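Local coordinates for protein photoreceptor-histidine kinase BphP (Stigmatella aurantiaca DW4/3-1, PDB 6BAF) that probably senses red and far-red light through a bound biliverdin chromophore and passes the signal on as a histidine kinase, at residues A[17-31]-A[99-111]. Sequence-based numbering, arbitrary orientation. Where two conformers were deposited one is given.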
loop_
_atom_site.group_PDB
_atom_site.type_symbol
_atom_site.label_atom_id
_atom_site.label_comp_id
_atom_site.label_asym_id
_atom_site.label_seq_id
_atom_site.Cartn_x
_atom_site.Cartn_y
_atom_site.Cartn_z
ATOM N N HIS A 17 -18.178 -19.696 -0.253
ATOM C CA HIS A 17 -16.903 -19.763 0.475
ATOM C C HIS A 17 -16.806 -18.751 1.596
ATOM O O HIS A 17 -15.847 -18.814 2.375
ATOM C CB HIS A 17 -15.703 -19.556 -0.457
ATOM C CG HIS A 17 -15.740 -18.260 -1.207
ATOM N ND1 HIS A 17 -16.519 -18.073 -2.332
ATOM C CD2 HIS A 17 -15.105 -17.082 -0.986
ATOM C CE1 HIS A 17 -16.350 -16.839 -2.780
ATOM N NE2 HIS A 17 -15.508 -16.212 -1.971
ATOM N N GLY A 18 -17.750 -17.804 1.690
ATOM C CA GLY A 18 -17.827 -16.898 2.823
ATOM C C GLY A 18 -19.247 -16.903 3.367
ATOM O O GLY A 18 -20.121 -17.593 2.844
ATOM N N VAL A 19 -19.457 -16.138 4.435
ATOM C CA VAL A 19 -20.780 -16.009 5.029
ATOM C C VAL A 19 -21.198 -14.555 4.891
ATOM O O VAL A 19 -20.379 -13.655 5.075
ATOM C CB VAL A 19 -20.824 -16.456 6.510
ATOM C CG1 VAL A 19 -22.134 -15.971 7.175
ATOM C CG2 VAL A 19 -20.791 -17.953 6.587
ATOM N N LEU A 20 -22.469 -14.327 4.566
ATOM C CA LEU A 20 -23.043 -12.989 4.581
ATOM C C LEU A 20 -24.020 -12.855 5.747
ATOM O O LEU A 20 -24.906 -13.695 5.915
ATOM C CB LEU A 20 -23.742 -12.707 3.269
ATOM C CG LEU A 20 -24.271 -11.276 3.153
ATOM C CD1 LEU A 20 -23.953 -10.702 1.777
ATOM C CD2 LEU A 20 -25.799 -11.260 3.468
ATOM N N LEU A 21 -23.851 -11.808 6.546
ATOM C CA LEU A 21 -24.780 -11.426 7.601
ATOM C C LEU A 21 -25.303 -10.023 7.327
ATOM O O LEU A 21 -24.580 -9.184 6.790
ATOM C CB LEU A 21 -24.087 -11.438 8.961
ATOM C CG LEU A 21 -23.310 -12.695 9.337
ATOM C CD1 LEU A 21 -22.612 -12.431 10.655
ATOM C CD2 LEU A 21 -24.244 -13.925 9.445
ATOM N N VAL A 22 -26.563 -9.749 7.685
ATOM C CA VAL A 22 -27.067 -8.379 7.749
ATOM C C VAL A 22 -27.339 -8.053 9.213
ATOM O O VAL A 22 -27.886 -8.882 9.953
ATOM C CB VAL A 22 -28.322 -8.171 6.899
ATOM C CG1 VAL A 22 -28.816 -6.759 7.065
ATOM C CG2 VAL A 22 -28.043 -8.477 5.411
ATOM N N LEU A 23 -26.925 -6.857 9.633
ATOM C CA LEU A 23 -26.917 -6.413 11.020
ATOM C C LEU A 23 -27.800 -5.186 11.183
ATOM O O LEU A 23 -27.715 -4.234 10.386
ATOM C CB LEU A 23 -25.496 -6.055 11.465
ATOM C CG LEU A 23 -24.395 -7.105 11.288
ATOM C CD1 LEU A 23 -23.063 -6.482 11.697
ATOM C CD2 LEU A 23 -24.675 -8.240 12.162
ATOM N N SER A 24 -28.617 -5.168 12.234
ATOM C CA SER A 24 -29.368 -3.934 12.422
ATOM C C SER A 24 -28.464 -2.852 13.002
ATOM O O SER A 24 -27.433 -3.130 13.612
ATOM C CB SER A 24 -30.543 -4.141 13.377
ATOM O OG SER A 24 -30.028 -4.395 14.682
ATOM N N GLU A 25 -28.920 -1.616 12.902
ATOM C CA GLU A 25 -28.181 -0.507 13.475
ATOM C C GLU A 25 -29.130 0.287 14.334
ATOM O O GLU A 25 -30.186 0.692 13.844
ATOM C CB GLU A 25 -27.615 0.376 12.366
ATOM C CG GLU A 25 -26.912 -0.427 11.256
ATOM C CD GLU A 25 -26.424 0.472 10.113
ATOM O OE1 GLU A 25 -27.168 0.629 9.096
ATOM O OE2 GLU A 25 -25.316 1.042 10.253
ATOM N N PRO A 26 -28.726 0.616 15.572
ATOM C CA PRO A 26 -27.368 0.441 16.123
ATOM C C PRO A 26 -27.148 -0.851 16.841
ATOM O O PRO A 26 -26.044 -1.106 17.355
ATOM C CB PRO A 26 -27.245 1.595 17.125
ATOM C CG PRO A 26 -28.655 1.740 17.655
ATOM C CD PRO A 26 -29.535 1.542 16.391
ATOM N N GLY A 27 -28.183 -1.675 16.907
ATOM C CA GLY A 27 -28.068 -2.776 17.846
ATOM C C GLY A 27 -27.287 -3.971 17.371
ATOM O O GLY A 27 -27.002 -4.840 18.192
ATOM N N LEU A 28 -26.988 -4.081 16.062
ATOM C CA LEU A 28 -26.219 -5.221 15.529
ATOM C C LEU A 28 -26.921 -6.542 15.787
ATOM O O LEU A 28 -26.277 -7.564 16.067
ATOM C CB LEU A 28 -24.789 -5.265 16.092
ATOM C CG LEU A 28 -24.015 -3.943 15.888
ATOM C CD1 LEU A 28 -22.626 -4.042 16.534
ATOM C CD2 LEU A 28 -23.953 -3.492 14.404
ATOM N N VAL A 29 -28.255 -6.539 15.676
ATOM C CA VAL A 29 -29.002 -7.795 15.647
ATOM C C VAL A 29 -28.921 -8.382 14.244
ATOM O O VAL A 29 -29.138 -7.664 13.254
ATOM C CB VAL A 29 -30.478 -7.546 16.058
ATOM C CG1 VAL A 29 -31.297 -8.832 15.902
ATOM C CG2 VAL A 29 -30.563 -6.988 17.484
ATOM N N LEU A 30 -28.668 -9.698 14.137
ATOM C CA LEU A 30 -28.612 -10.346 12.826
ATOM C C LEU A 30 -30.026 -10.469 12.291
ATOM O O LEU A 30 -30.837 -11.243 12.830
ATOM C CB LEU A 30 -27.996 -11.745 12.891
ATOM C CG LEU A 30 -26.661 -12.081 13.573
ATOM C CD1 LEU A 30 -25.927 -13.275 12.937
ATOM C CD2 LEU A 30 -25.804 -10.913 13.725
ATOM N N THR A 31 -30.320 -9.768 11.204
ATOM C CA THR A 31 -31.609 -9.941 10.550
ATOM C C THR A 31 -31.571 -10.845 9.332
ATOM O O THR A 31 -32.638 -11.243 8.847
ATOM C CB THR A 31 -32.150 -8.582 10.106
ATOM O OG1 THR A 31 -31.290 -8.082 9.086
ATOM C CG2 THR A 31 -32.178 -7.605 11.303
ATOM N N ARG A 99 -22.426 -0.403 4.114
ATOM C CA ARG A 99 -23.799 0.050 4.172
ATOM C C ARG A 99 -24.285 0.305 2.759
ATOM O O ARG A 99 -23.595 0.963 1.976
ATOM C CB ARG A 99 -23.916 1.322 5.002
ATOM C CG ARG A 99 -23.469 1.108 6.445
ATOM C CD ARG A 99 -23.768 2.350 7.285
ATOM N NE ARG A 99 -23.427 2.107 8.675
ATOM C CZ ARG A 99 -22.243 2.390 9.200
ATOM N NH1 ARG A 99 -21.299 2.934 8.440
ATOM N NH2 ARG A 99 -21.991 2.111 10.459
ATOM N N HIS A 100 -25.474 -0.198 2.436
ATOM C CA HIS A 100 -26.066 0.092 1.142
ATOM C C HIS A 100 -27.571 -0.093 1.248
ATOM O O HIS A 100 -28.043 -1.078 1.843
ATOM C CB HIS A 100 -25.483 -0.817 0.055
ATOM C CG HIS A 100 -26.048 -0.569 -1.313
ATOM N ND1 HIS A 100 -25.978 0.660 -1.939
ATOM C CD2 HIS A 100 -26.664 -1.401 -2.191
ATOM C CE1 HIS A 100 -26.527 0.579 -3.140
ATOM N NE2 HIS A 100 -26.957 -0.659 -3.315
ATOM N N GLN A 101 -28.313 0.845 0.664
ATOM C CA GLN A 101 -29.785 0.828 0.676
ATOM C C GLN A 101 -30.328 0.625 2.088
ATOM O O GLN A 101 -31.262 -0.140 2.309
ATOM C CB GLN A 101 -30.338 -0.244 -0.259
ATOM C CG GLN A 101 -29.927 -0.073 -1.725
ATOM C CD GLN A 101 -30.636 1.084 -2.395
ATOM O OE1 GLN A 101 -31.604 1.612 -1.863
ATOM N NE2 GLN A 101 -30.163 1.478 -3.574
ATOM N N GLY A 102 -29.718 1.282 3.066
ATOM C CA GLY A 102 -30.254 1.173 4.401
ATOM C C GLY A 102 -29.874 -0.074 5.175
ATOM O O GLY A 102 -30.286 -0.198 6.335
ATOM N N ARG A 103 -29.055 -0.977 4.627
ATOM C CA ARG A 103 -28.687 -2.160 5.384
ATOM C C ARG A 103 -27.181 -2.188 5.626
ATOM O O ARG A 103 -26.378 -1.643 4.858
ATOM C CB ARG A 103 -29.176 -3.455 4.689
ATOM C CG ARG A 103 -30.710 -3.444 4.335
ATOM C CD ARG A 103 -31.697 -4.324 5.196
ATOM N NE ARG A 103 -31.356 -4.532 6.613
ATOM C CZ ARG A 103 -32.157 -5.078 7.555
ATOM N NH1 ARG A 103 -33.434 -5.479 7.275
ATOM N NH2 ARG A 103 -31.665 -5.208 8.793
ATOM N N LEU A 104 -26.811 -2.805 6.742
ATOM C CA LEU A 104 -25.416 -2.995 7.135
ATOM C C LEU A 104 -25.083 -4.461 6.881
ATOM O O LEU A 104 -25.604 -5.355 7.560
ATOM C CB LEU A 104 -25.205 -2.636 8.605
ATOM C CG LEU A 104 -23.856 -2.302 9.239
ATOM C CD1 LEU A 104 -23.766 -2.727 10.692
ATOM C CD2 LEU A 104 -22.579 -2.605 8.438
ATOM N N ILE A 105 -24.230 -4.711 5.900
ATOM C CA ILE A 105 -23.912 -6.060 5.453
ATOM C C ILE A 105 -22.491 -6.374 5.884
ATOM O O ILE A 105 -21.569 -5.587 5.621
ATOM C CB ILE A 105 -24.064 -6.188 3.930
ATOM C CG1 ILE A 105 -25.520 -5.947 3.537
ATOM C CG2 ILE A 105 -23.500 -7.544 3.474
ATOM C CD1 ILE A 105 -25.785 -5.846 2.046
ATOM N N LEU A 106 -22.309 -7.516 6.538
ATOM C CA LEU A 106 -20.997 -7.961 6.990
ATOM C C LEU A 106 -20.697 -9.279 6.289
ATOM O O LEU A 106 -21.460 -10.251 6.420
ATOM C CB LEU A 106 -20.969 -8.105 8.515
ATOM C CG LEU A 106 -19.768 -8.816 9.133
ATOM C CD1 LEU A 106 -18.471 -8.016 8.873
ATOM C CD2 LEU A 106 -20.002 -9.033 10.642
ATOM N N GLU A 107 -19.638 -9.293 5.479
ATOM C CA GLU A 107 -19.193 -10.505 4.802
ATOM C C GLU A 107 -17.956 -11.051 5.485
ATOM O O GLU A 107 -17.054 -10.288 5.859
ATOM C CB GLU A 107 -18.927 -10.219 3.323
ATOM C CG GLU A 107 -20.266 -9.885 2.706
ATOM C CD GLU A 107 -20.200 -9.546 1.261
ATOM O OE1 GLU A 107 -19.619 -8.465 0.911
ATOM O OE2 GLU A 107 -20.740 -10.366 0.471
ATOM N N LEU A 108 -17.941 -12.369 5.694
ATOM C CA LEU A 108 -16.903 -13.045 6.468
ATOM C C LEU A 108 -16.224 -14.065 5.572
ATOM O O LEU A 108 -16.894 -14.937 5.005
ATOM C CB LEU A 108 -17.472 -13.748 7.695
ATOM C CG LEU A 108 -18.206 -12.869 8.702
ATOM C CD1 LEU A 108 -18.778 -13.719 9.836
ATOM C CD2 LEU A 108 -17.323 -11.760 9.247
ATOM N N GLU A 109 -14.902 -13.936 5.423
ATOM C CA GLU A 109 -14.077 -14.889 4.689
ATOM C C GLU A 109 -12.979 -15.426 5.600
ATOM O O GLU A 109 -12.380 -14.660 6.373
ATOM C CB GLU A 109 -13.467 -14.243 3.458
ATOM C CG GLU A 109 -14.472 -14.067 2.290
ATOM C CD GLU A 109 -13.899 -13.200 1.122
ATOM O OE1 GLU A 109 -14.343 -13.371 -0.039
ATOM O OE2 GLU A 109 -13.011 -12.331 1.372
ATOM N N PRO A 110 -12.753 -16.736 5.603
ATOM C CA PRO A 110 -11.748 -17.300 6.519
ATOM C C PRO A 110 -10.415 -16.578 6.362
ATOM O O PRO A 110 -9.994 -16.234 5.244
ATOM C CB PRO A 110 -11.662 -18.765 6.090
ATOM C CG PRO A 110 -12.985 -19.058 5.450
ATOM C CD PRO A 110 -13.484 -17.765 4.847
ATOM N N SER A 111 -9.795 -16.253 7.498
ATOM C CA SER A 111 -8.520 -15.554 7.477
ATOM C C SER A 111 -7.450 -16.443 6.853
ATOM O O SER A 111 -7.459 -17.669 7.012
ATOM C CB SER A 111 -8.110 -15.138 8.894
ATOM O OG SER A 111 -8.561 -13.820 9.199
HETATM O O HOH W 1 -14.151 -13.973 -2.364
HETATM O O HOH W 2 -29.168 -3.456 8.467
HETATM O O HOH W 3 -29.595 -0.865 8.806
#
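In one of its two modelled conformers, the Arg103 guanidinium has Thr31 OG1 over one face, 2.9 Å from Arg103 NH2 but too poorly angled for a hydrogen bond. At its edge, in plane, a water accepts from Leu104 N and, in this conformer, from Arg103 NE; its approach to Leu23 O is suspiciously short. Here the side chain passes at about a right angle to Val22, and Arg103 NH1 hydrogen-bonds His226 ND1. Arg99, by contrast, is extended from CG to NE and meets Glu25 at its edge. The salt bridge from Arg99 NE to Glu25 OE2 is 2.7 Å long and almost straight (179°), using the syn side of the carboxylate. At the far end a water modelled unusually close to both lies between His17 NE2, at the ring edge, and Glu109 OE1, a bridge doubtful in detail; Glu109 OE2 forms a salt bridge with Arg287.

Between these polar ends, antiparallel strands 19-23 and 103-110 join in the PAS fold's sheet, with Leu21 N to Leu106 O at 2.9 Å and the return bond from Leu106 N to Leu21 O at 2.8 Å. On one face Leu20 CD1 packs 3.6 Å from Ile105 CG2 and also touches Glu107, whose carboxylate accepts from Val236 N and Leu237 N. On the other, Leu104 CD1 lies 3.8 Å from Leu28 CD2 and also meets Leu23 CB, continuing a leucine layer through Leu106, Leu21 and Leu108.

The chemistry thus divides: backbone bonds and aliphatic side chains join the strands, while charged groups tie the ends, where Arg99 probably stabilises ionised Glu25.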